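Local coordinates for niemann-Pick type C2 protein (Camponotus japonicus, PDB 3WEB) that binds oleic acid within an immunoglobulin-like beta-sandwich and mediates chemical communication in the worker ant, probably as a carrier of lipid-like signals, at residues V2-G7 / C124-A129; S8-F13 / K118-T123; K49-K54 / W112-E117. One frame throughout, in Å; residues are numbered along the deposited sequence.

Contact 1 of 3, residues V2-G7 / C124-A129; sequences VFEDCG and CVKFPA
The carbonyl oxygen of Glu4 draws two groups from the facing strand: the amide Lys126 N at 2.9 Å, and the CA-H of Val125, which adds a weaker C-H...O contact. Glu4 N returns the bond to Lys126 O, also at 2.9 Å, which makes these residues an antiparallel hydrogen-bonded pair. Cys6 N reaches Cys124 O at 2.9 Å, but from 52° above the carbonyl plane, as the N-terminal segment bends out of strand geometry. A disulfide locks this end: with SG between backbone N and carbonyl carbon (chi1 42°), on a CB that already points at the facing strand, the sulfur of Cys6 meets Cys124 SG. The bend itself is an Asx turn, in which Gly7 N bonds to Asp5 OD1 at 2.8 Å; a water links the same oxygen to Cys124 N. Gly7 adopts backbone angles at which a CB would press on the preceding carbonyl. At the other end the side chains of Phe3 and Phe127 lie side by side and point the same way, their ring planes inclined at 59°. Phe3 CE1 sits over one face of the Phe127 ring, 3.7 Å from Phe127 CG, while Phe3 CD1 touches Val125 CG1 at 3.9 Å. These three apolar groups meet strand 11-18 of the opposing sheet, and Phe127 also touches the bound oleic acid. Disulfide and strand pairing thus fasten the N-terminal segment to one sheet of this ML-domain beta-sandwich, where strand 121-131 is flanked by strand 4-5 and by strand 107-116, the latter through backbone hydrogen bonding of Phe127 with Ile110.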
loop_
_atom_site.group_PDB
_atom_site.type_symbol
_atom_site.label_atom_id
_atom_site.label_comp_id
_atom_site.label_asym_id
_atom_site.label_seq_id
_atom_site.Cartn_x
_atom_site.Cartn_y
_atom_site.Cartn_z
ATOM N N VAL A 2 -13.573 -4.036 1.185
ATOM C CA VAL A 2 -13.245 -2.723 1.735
ATOM C C VAL A 2 -11.738 -2.602 1.919
ATOM O O VAL A 2 -11.096 -3.534 2.390
ATOM C CB VAL A 2 -13.925 -2.501 3.103
ATOM C CG1 VAL A 2 -13.577 -1.131 3.672
ATOM C CG2 VAL A 2 -15.441 -2.653 2.981
ATOM N N PHE A 3 -11.191 -1.455 1.528
ATOM C CA PHE A 3 -9.839 -1.080 1.937
ATOM C C PHE A 3 -9.963 -0.533 3.363
ATOM O O PHE A 3 -10.284 0.649 3.574
ATOM C CB PHE A 3 -9.230 -0.032 0.994
ATOM C CG PHE A 3 -8.920 -0.547 -0.383
ATOM C CD1 PHE A 3 -7.807 -1.356 -0.615
ATOM C CD2 PHE A 3 -9.725 -0.202 -1.467
ATOM C CE1 PHE A 3 -7.515 -1.817 -1.897
ATOM C CE2 PHE A 3 -9.437 -0.660 -2.741
ATOM C CZ PHE A 3 -8.335 -1.472 -2.966
ATOM N N GLU A 4 -9.736 -1.425 4.328
ATOM C CA GLU A 4 -9.917 -1.147 5.750
ATOM C C GLU A 4 -8.723 -0.400 6.319
ATOM O O GLU A 4 -7.592 -0.610 5.895
ATOM C CB GLU A 4 -10.049 -2.459 6.529
ATOM C CG GLU A 4 -11.357 -3.214 6.389
ATOM C CD GLU A 4 -11.335 -4.497 7.206
ATOM O OE1 GLU A 4 -11.055 -4.435 8.422
ATOM O OE2 GLU A 4 -11.591 -5.576 6.639
ATOM N N ASP A 5 -8.983 0.453 7.301
ATOM C CA ASP A 5 -7.918 1.134 8.027
ATOM C C ASP A 5 -7.444 0.211 9.151
ATOM O O ASP A 5 -8.201 -0.087 10.079
ATOM C CB ASP A 5 -8.451 2.479 8.546
ATOM C CG ASP A 5 -7.557 3.125 9.590
ATOM O OD1 ASP A 5 -6.368 2.764 9.704
ATOM O OD2 ASP A 5 -8.070 4.013 10.314
ATOM N N CYS A 6 -6.198 -0.256 9.062
ATOM C CA CYS A 6 -5.654 -1.154 10.093
ATOM C C CYS A 6 -4.861 -0.432 11.176
ATOM O O CYS A 6 -4.055 -1.050 11.880
ATOM C CB CYS A 6 -4.848 -2.315 9.493
ATOM S SG CYS A 6 -3.740 -1.907 8.122
ATOM N N GLY A 7 -5.107 0.869 11.312
ATOM C CA GLY A 7 -4.532 1.658 12.390
ATOM C C GLY A 7 -3.361 2.519 11.970
ATOM O O GLY A 7 -2.281 2.019 11.655
ATOM N N CYS A 124 -2.294 2.695 7.223
ATOM C CA CYS A 124 -2.336 1.236 7.282
ATOM C C CYS A 124 -3.585 0.793 6.545
ATOM O O CYS A 124 -4.701 1.096 6.979
ATOM C CB CYS A 124 -2.387 0.751 8.730
ATOM S SG CYS A 124 -2.090 -1.021 8.936
ATOM N N VAL A 125 -3.377 0.081 5.440
ATOM C CA VAL A 125 -4.453 -0.385 4.561
ATOM C C VAL A 125 -4.495 -1.901 4.632
ATOM O O VAL A 125 -3.456 -2.549 4.557
ATOM C CB VAL A 125 -4.189 0.031 3.097
ATOM C CG1 VAL A 125 -5.302 -0.465 2.180
ATOM C CG2 VAL A 125 -4.022 1.550 2.984
ATOM N N LYS A 126 -5.696 -2.458 4.787
ATOM C CA LYS A 126 -5.877 -3.903 4.832
ATOM C C LYS A 126 -6.984 -4.307 3.863
ATOM O O LYS A 126 -8.074 -3.736 3.879
ATOM C CB LYS A 126 -6.229 -4.342 6.252
ATOM C CG LYS A 126 -6.399 -5.835 6.438
ATOM C CD LYS A 126 -6.926 -6.097 7.837
ATOM C CE LYS A 126 -6.646 -7.512 8.302
ATOM N NZ LYS A 126 -7.341 -7.730 9.601
ATOM N N PHE A 127 -6.699 -5.276 3.004
ATOM C CA PHE A 127 -7.716 -5.732 2.054
ATOM C C PHE A 127 -7.507 -7.190 1.656
ATOM O O PHE A 127 -6.376 -7.699 1.729
ATOM C CB PHE A 127 -7.752 -4.818 0.819
ATOM C CG PHE A 127 -6.499 -4.851 -0.004
ATOM C CD1 PHE A 127 -5.396 -4.080 0.349
ATOM C CD2 PHE A 127 -6.433 -5.636 -1.147
ATOM C CE1 PHE A 127 -4.246 -4.107 -0.426
ATOM C CE2 PHE A 127 -5.291 -5.673 -1.921
ATOM C CZ PHE A 127 -4.193 -4.906 -1.557
ATOM N N PRO A 128 -8.595 -7.880 1.262
ATOM C CA PRO A 128 -8.441 -9.250 0.772
ATOM C C PRO A 128 -8.052 -9.274 -0.708
ATOM O O PRO A 128 -8.621 -8.528 -1.523
ATOM C CB PRO A 128 -9.832 -9.846 0.970
ATOM C CG PRO A 128 -10.761 -8.678 0.821
ATOM C CD PRO A 128 -10.008 -7.452 1.268
ATOM N N ALA A 129 -7.087 -10.122 -1.058
ATOM C CA ALA A 129 -6.695 -10.266 -2.464
ATOM C C ALA A 129 -6.715 -11.713 -2.940
ATOM O O ALA A 129 -6.612 -12.648 -2.145
ATOM C CB ALA A 129 -5.323 -9.656 -2.705
HETATM O O HOH W 1 -4.594 4.389 7.966
#

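Contact 2 of 3, residues S8-F13 / K118-T123; sequences SEVGKF and KDEKIT
Lys121 O receives two successive amides of the facing loop, Glu9 N at 2.9 Å in the carbonyl plane and Val10 N at 3.0 Å from a tilted direction. Beside this grip, Ser8 CB packs on Ile122 O at 3.2 Å. The two methyls of Val10 divide: CG2 meets Ile122 CG1 at 3.9 Å, and CG1 lies against the Glu120 carboxylate. In the next shell, Ser8 OG is rotated to lie between the backbone N and carbonyl carbon (chi1 57°), which faces it to Gly11 O, 2.8 Å away, to which it donates. An alanine in place of Ser8 would lose this bond, and the loop would probably be less firmly closed on Gly11. Gly11 passes so near Ile122 O that a CB would clash. Ile122 and Thr123 form a classic beta bulge opposite Phe114. The contact brings strand 11-18, an outer strand of the three-stranded sheet, to strand 121-131 of the other sheet; Val10 and Lys12 bond by backbone to Ser45 and Thr43. A water links Glu9 OE2 to Lys121 N and may stabilise the charge on Glu9, whose OE2 lies 4.2 Å from Glu120 OE2; this closeness would probably raise the pKa of one acid slightly.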
loop_
_atom_site.group_PDB
_atom_site.type_symbol
_atom_site.label_atom_id
_atom_site.label_comp_id
_atom_site.label_asym_id
_atom_site.label_seq_id
_atom_site.Cartn_x
_atom_site.Cartn_y
_atom_site.Cartn_z
ATOM N N SER A 8 -3.583 3.824 11.950
ATOM C CA SER A 8 -2.490 4.772 11.764
ATOM C C SER A 8 -2.622 5.904 12.760
ATOM O O SER A 8 -3.736 6.290 13.124
ATOM C CB SER A 8 -2.458 5.288 10.329
ATOM O OG SER A 8 -3.684 5.886 9.971
ATOM N N GLU A 9 -1.490 6.420 13.231
ATOM C CA GLU A 9 -1.512 7.458 14.253
ATOM C C GLU A 9 -1.080 8.845 13.770
ATOM O O GLU A 9 -1.321 9.843 14.458
ATOM C CB GLU A 9 -0.706 7.034 15.488
ATOM C CG GLU A 9 0.792 6.919 15.252
ATOM C CD GLU A 9 1.593 6.803 16.537
ATOM O OE1 GLU A 9 1.265 7.505 17.521
ATOM O OE2 GLU A 9 2.564 6.017 16.555
ATOM N N VAL A 10 -0.438 8.918 12.603
ATOM C CA VAL A 10 0.014 10.216 12.081
ATOM C C VAL A 10 -0.487 10.512 10.663
ATOM O O VAL A 10 0.118 11.280 9.907
ATOM C CB VAL A 10 1.548 10.444 12.212
ATOM C CG1 VAL A 10 1.951 10.576 13.672
ATOM C CG2 VAL A 10 2.345 9.347 11.514
ATOM N N GLY A 11 -1.621 9.914 10.322
ATOM C CA GLY A 11 -2.252 10.216 9.047
ATOM C C GLY A 11 -3.483 9.396 8.778
ATOM O O GLY A 11 -3.955 8.651 9.647
ATOM N N LYS A 12 -3.990 9.542 7.563
ATOM C CA LYS A 12 -5.153 8.802 7.081
ATOM C C LYS A 12 -5.030 8.623 5.580
ATOM O O LYS A 12 -4.237 9.310 4.938
ATOM C CB LYS A 12 -6.449 9.551 7.422
ATOM C CG LYS A 12 -6.556 10.933 6.785
ATOM C CD LYS A 12 -7.690 11.759 7.363
ATOM C CE LYS A 12 -7.629 13.190 6.853
ATOM N NZ LYS A 12 -8.866 13.957 7.187
ATOM N N PHE A 13 -5.792 7.686 5.024
ATOM C CA PHE A 13 -5.935 7.588 3.563
ATOM C C PHE A 13 -7.399 7.744 3.187
ATOM O O PHE A 13 -8.289 7.420 3.981
ATOM C CB PHE A 13 -5.357 6.276 3.012
ATOM C CG PHE A 13 -6.082 5.042 3.473
ATOM C CD1 PHE A 13 -5.705 4.401 4.650
ATOM C CD2 PHE A 13 -7.122 4.498 2.716
ATOM C CE1 PHE A 13 -6.370 3.260 5.076
ATOM C CE2 PHE A 13 -7.788 3.352 3.136
ATOM C CZ PHE A 13 -7.413 2.737 4.320
ATOM N N LYS A 118 10.148 8.173 12.150
ATOM C CA LYS A 118 10.064 7.868 13.578
ATOM C C LYS A 118 9.396 6.517 13.826
ATOM O O LYS A 118 9.079 6.181 14.971
ATOM C CB LYS A 118 9.265 8.961 14.296
ATOM C CG LYS A 118 9.813 10.363 14.113
ATOM C CD LYS A 118 8.763 11.411 14.413
ATOM C CE LYS A 118 9.359 12.800 14.283
ATOM N NZ LYS A 118 8.401 13.849 14.728
ATOM N N ASP A 119 9.172 5.761 12.747
ATOM C CA ASP A 119 8.481 4.469 12.791
ATOM C C ASP A 119 7.022 4.569 13.266
ATOM O O ASP A 119 6.485 3.636 13.860
ATOM C CB ASP A 119 9.277 3.448 13.631
ATOM C CG ASP A 119 8.898 2.007 13.326
ATOM O OD1 ASP A 119 8.624 1.688 12.150
ATOM O OD2 ASP A 119 8.885 1.183 14.269
ATOM N N GLU A 120 6.388 5.707 12.990
ATOM C CA GLU A 120 4.965 5.914 13.268
ATOM C C GLU A 120 4.172 5.683 11.985
ATOM O O GLU A 120 4.615 6.085 10.908
ATOM C CB GLU A 120 4.704 7.339 13.769
ATOM C CG GLU A 120 5.534 7.742 14.983
ATOM C CD GLU A 120 5.325 9.190 15.385
ATOM O OE1 GLU A 120 5.465 10.098 14.543
ATOM O OE2 GLU A 120 5.030 9.424 16.570
ATOM N N LYS A 121 3.006 5.050 12.101
ATOM C CA LYS A 121 2.176 4.754 10.922
ATOM C C LYS A 121 1.403 5.973 10.430
ATOM O O LYS A 121 0.555 6.510 11.150
ATOM C CB LYS A 121 1.217 3.585 11.186
ATOM C CG LYS A 121 1.934 2.254 11.386
ATOM C CD LYS A 121 0.993 1.140 11.807
ATOM C CE LYS A 121 1.794 0.011 12.441
ATOM N NZ LYS A 121 1.027 -1.264 12.512
ATOM N N ILE A 122 1.714 6.387 9.202
ATOM C CA ILE A 122 0.950 7.419 8.493
ATOM C C ILE A 122 -0.320 6.783 7.944
ATOM O O ILE A 122 -1.413 7.342 8.076
ATOM C CB ILE A 122 1.752 8.024 7.320
ATOM C CG1 ILE A 122 3.131 8.509 7.791
ATOM C CG2 ILE A 122 0.973 9.170 6.678
ATOM C CD1 ILE A 122 4.140 8.653 6.667
ATOM N N THR A 123 -0.164 5.610 7.327
ATOM C CA THR A 123 -1.299 4.852 6.793
ATOM C C THR A 123 -1.155 3.374 7.096
ATOM O O THR A 123 -0.038 2.863 7.183
ATOM C CB THR A 123 -1.398 4.985 5.262
ATOM O OG1 THR A 123 -0.186 4.512 4.666
ATOM C CG2 THR A 123 -1.628 6.430 4.859
HETATM O O HOH W 2 2.076 3.958 14.601
#

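Contact 3 of 3, residues K49-K54 / W112-E117; sequences KNVEAK and WEFRNE. With OLA (oleic acid), chain B.
A single carboxylate oxygen, Glu117 OE1, takes the amides of two consecutive residues, Lys49 N and Asn50 N, each at 3.0 Å. Both arrive from the same face of the carboxylate, well above its plane. The bend of Glu117 at chi2 (-84°) brings the carboxylate back to these amides, which pins the loop leading into strand 51-59. Beyond it the strands pair antiparallel: Glu52 N bonds to Arg115 O at 2.8 Å, and Glu113 N meets Lys54 O almost straight (175°). On the face that carries Lys54, Arg115 turns side-on to Glu113, NE and NH2 both bonding to OE1 in a salt bridge; Glu113 OE2 is salt-bridged to Lys121 NZ, and Arg115 NH1 to Asp119 OD1. Lys54 CG lies over the guanidinium, 3.9 Å from Arg115 NE. On the other face Val51 CG1 and Ala53 CB pack obliquely against the Phe114 ring, the latter 3.6 Å from Phe114 CE1. Trp112 lines the lipid pocket between the sheets of the beta-sandwich, with OLA C8 over one face of its indole, 3.8 Å from Trp112 CD2. Strand 107-116 thus lies between strands 51-59 and 121-131, while Phe114 meets Phe42 edge-to-face and Trp112 touches Val38 and Met40 of the opposing sheet.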
loop_
_atom_site.group_PDB
_atom_site.type_symbol
_atom_site.label_atom_id
_atom_site.label_comp_id
_atom_site.label_asym_id
_atom_site.label_seq_id
_atom_site.Cartn_x
_atom_site.Cartn_y
_atom_site.Cartn_z
ATOM N N LYS A 49 9.335 13.842 7.312
ATOM C CA LYS A 49 10.634 14.030 6.670
ATOM C C LYS A 49 11.023 12.915 5.709
ATOM O O LYS A 49 11.667 13.168 4.694
ATOM C CB LYS A 49 11.732 14.228 7.716
ATOM C CG LYS A 49 11.746 15.630 8.307
ATOM C CD LYS A 49 12.903 15.832 9.274
ATOM C CE LYS A 49 14.261 15.680 8.604
ATOM N NZ LYS A 49 15.366 15.803 9.592
ATOM N N ASN A 50 10.646 11.684 6.039
ATOM C CA ASN A 50 10.928 10.522 5.198
ATOM C C ASN A 50 9.839 9.471 5.374
ATOM O O ASN A 50 9.247 9.358 6.451
ATOM C CB ASN A 50 12.298 9.922 5.539
ATOM C CG ASN A 50 12.782 8.926 4.502
ATOM O OD1 ASN A 50 12.746 9.185 3.298
ATOM N ND2 ASN A 50 13.266 7.781 4.970
ATOM N N VAL A 51 9.583 8.704 4.316
ATOM C CA VAL A 51 8.558 7.658 4.351
ATOM C C VAL A 51 9.185 6.294 4.056
ATOM O O VAL A 51 9.910 6.145 3.077
ATOM C CB VAL A 51 7.418 7.929 3.338
ATOM C CG1 VAL A 51 6.336 6.852 3.430
ATOM C CG2 VAL A 51 6.805 9.302 3.566
ATOM N N GLU A 52 8.890 5.309 4.898
ATOM C CA GLU A 52 9.285 3.917 4.638
ATOM C C GLU A 52 8.032 3.051 4.581
ATOM O O GLU A 52 7.266 2.998 5.547
ATOM C CB GLU A 52 10.223 3.379 5.725
ATOM C CG GLU A 52 11.615 3.997 5.746
ATOM C CD GLU A 52 12.503 3.399 6.830
ATOM O OE1 GLU A 52 12.930 2.233 6.682
ATOM O OE2 GLU A 52 12.791 4.095 7.829
ATOM N N ALA A 53 7.823 2.385 3.451
ATOM C CA ALA A 53 6.674 1.499 3.291
ATOM C C ALA A 53 6.963 0.087 3.800
ATOM O O ALA A 53 8.106 -0.375 3.786
ATOM C CB ALA A 53 6.219 1.454 1.843
ATOM N N LYS A 54 5.900 -0.577 4.248
ATOM C CA LYS A 54 5.956 -1.934 4.781
ATOM C C LYS A 54 4.767 -2.713 4.240
ATOM O O LYS A 54 3.654 -2.187 4.158
ATOM C CB LYS A 54 5.865 -1.915 6.312
ATOM C CG LYS A 54 6.918 -1.072 7.014
ATOM C CD LYS A 54 8.277 -1.735 6.939
ATOM C CE LYS A 54 9.282 -1.008 7.807
ATOM N NZ LYS A 54 10.601 -1.693 7.706
ATOM N N TRP A 112 -0.731 -3.061 4.221
ATOM C CA TRP A 112 0.235 -2.189 3.580
ATOM C C TRP A 112 0.292 -0.883 4.345
ATOM O O TRP A 112 -0.736 -0.221 4.534
ATOM C CB TRP A 112 -0.188 -1.975 2.123
ATOM C CG TRP A 112 0.627 -1.005 1.327
ATOM C CD1 TRP A 112 1.993 -0.904 1.285
ATOM C CD2 TRP A 112 0.123 -0.035 0.400
ATOM N NE1 TRP A 112 2.366 0.091 0.415
ATOM C CE2 TRP A 112 1.240 0.641 -0.144
ATOM C CE3 TRP A 112 -1.166 0.340 -0.010
ATOM C CZ2 TRP A 112 1.111 1.676 -1.083
ATOM C CZ3 TRP A 112 -1.296 1.369 -0.953
ATOM C CH2 TRP A 112 -0.159 2.027 -1.473
ATOM N N GLU A 113 1.496 -0.526 4.795
ATOM C CA GLU A 113 1.695 0.638 5.651
ATOM C C GLU A 113 2.717 1.617 5.095
ATOM O O GLU A 113 3.693 1.224 4.461
ATOM C CB GLU A 113 2.166 0.216 7.052
ATOM C CG GLU A 113 1.369 -0.901 7.709
ATOM C CD GLU A 113 1.885 -1.250 9.096
ATOM O OE1 GLU A 113 3.049 -0.911 9.416
ATOM O OE2 GLU A 113 1.119 -1.866 9.871
ATOM N N PHE A 114 2.476 2.902 5.337
ATOM C CA PHE A 114 3.505 3.926 5.180
ATOM C C PHE A 114 3.846 4.414 6.577
ATOM O O PHE A 114 2.956 4.800 7.339
ATOM C CB PHE A 114 2.986 5.127 4.375
ATOM C CG PHE A 114 3.072 4.977 2.879
ATOM C CD1 PHE A 114 3.392 3.763 2.274
ATOM C CD2 PHE A 114 2.807 6.074 2.061
ATOM C CE1 PHE A 114 3.463 3.649 0.892
ATOM C CE2 PHE A 114 2.876 5.963 0.675
ATOM C CZ PHE A 114 3.203 4.750 0.089
ATOM N N ARG A 115 5.129 4.384 6.911
ATOM C CA ARG A 115 5.600 4.923 8.175
ATOM C C ARG A 115 6.505 6.123 7.945
ATOM O O ARG A 115 7.148 6.245 6.890
ATOM C CB ARG A 115 6.344 3.846 8.966
ATOM C CG ARG A 115 5.477 2.652 9.325
ATOM C CD ARG A 115 6.286 1.594 10.047
ATOM N NE ARG A 115 5.481 0.413 10.352
ATOM C CZ ARG A 115 5.951 -0.667 10.972
ATOM N NH1 ARG A 115 7.219 -0.715 11.374
ATOM N NH2 ARG A 115 5.155 -1.704 11.195
ATOM N N ASN A 116 6.565 7.011 8.929
ATOM C CA ASN A 116 7.526 8.102 8.867
ATOM C C ASN A 116 8.882 7.662 9.420
ATOM O O ASN A 116 9.075 6.498 9.798
ATOM C CB ASN A 116 7.002 9.352 9.580
ATOM C CG ASN A 116 6.861 9.168 11.084
ATOM O OD1 ASN A 116 7.263 8.146 11.646
ATOM N ND2 ASN A 116 6.294 10.166 11.740
ATOM N N GLU A 117 9.801 8.619 9.473
ATOM C CA GLU A 117 11.167 8.418 9.954
ATOM C C GLU A 117 11.234 7.946 11.416
ATOM O O GLU A 117 12.246 7.384 11.850
ATOM C CB GLU A 117 11.971 9.714 9.774
ATOM C CG GLU A 117 11.504 10.909 10.612
ATOM C CD GLU A 117 10.362 11.717 10.008
ATOM O OE1 GLU A 117 9.865 11.374 8.911
ATOM O OE2 GLU A 117 9.950 12.720 10.636
HETATM C C1 OLA B . 7.801 -2.379 -4.467
HETATM O O1 OLA B . 8.250 -1.464 -3.737
HETATM O O2 OLA B . 8.340 -3.506 -4.553
HETATM C C2 OLA B . 6.559 -2.110 -5.288
HETATM C C3 OLA B . 5.408 -3.003 -4.833
HETATM C C4 OLA B . 4.133 -2.197 -4.618
HETATM C C5 OLA B . 3.723 -2.172 -3.152
HETATM C C6 OLA B . 2.234 -1.899 -2.986
HETATM C C7 OLA B . 1.540 -3.135 -2.427
HETATM C C8 OLA B . 0.056 -2.911 -2.137
HETATM C C9 OLA B . -0.769 -3.033 -3.404
HETATM C C10 OLA B . -1.235 -4.188 -3.891
HETATM C C11 OLA B . -0.997 -5.528 -3.231
HETATM C C12 OLA B . -0.838 -6.601 -4.298
HETATM C C13 OLA B . 0.308 -7.546 -3.959
HETATM C C14 OLA B . 0.657 -8.411 -5.163
HETATM C C15 OLA B . 1.326 -9.712 -4.735
HETATM C C16 OLA B . 2.803 -9.713 -5.111
HETATM C C17 OLA B . 3.073 -10.673 -6.264
HETATM C C18 OLA B . 4.451 -11.291 -6.154
HETATM O O HOH W 3 10.816 4.580 9.860
#

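Strand 121-131 runs through contacts 1 and 2, and strand 107-116 joins it to contact 3. Contacts 2 and 3 lie closest, with centres about 8 Å apart, and a salt bridge from Lys121 NZ to Glu113 OE2 (2.7 Å) links them. Contacts 1 and 3, about 16 Å between centres, meet through a probable hydrogen bond from Trp112 N to Val125 O (2.8 Å). Phe13 of contact 2 packs its CE1 against Cys124 O of contact 1. The oleic acid touches Phe127 of contact 1 and Trp112 of contact 3, whereas the side chain of Thr123 in contact 2 stays about 10 Å away; the ligand is also hydrogen-bonded to Lys69 N and Lys70 N.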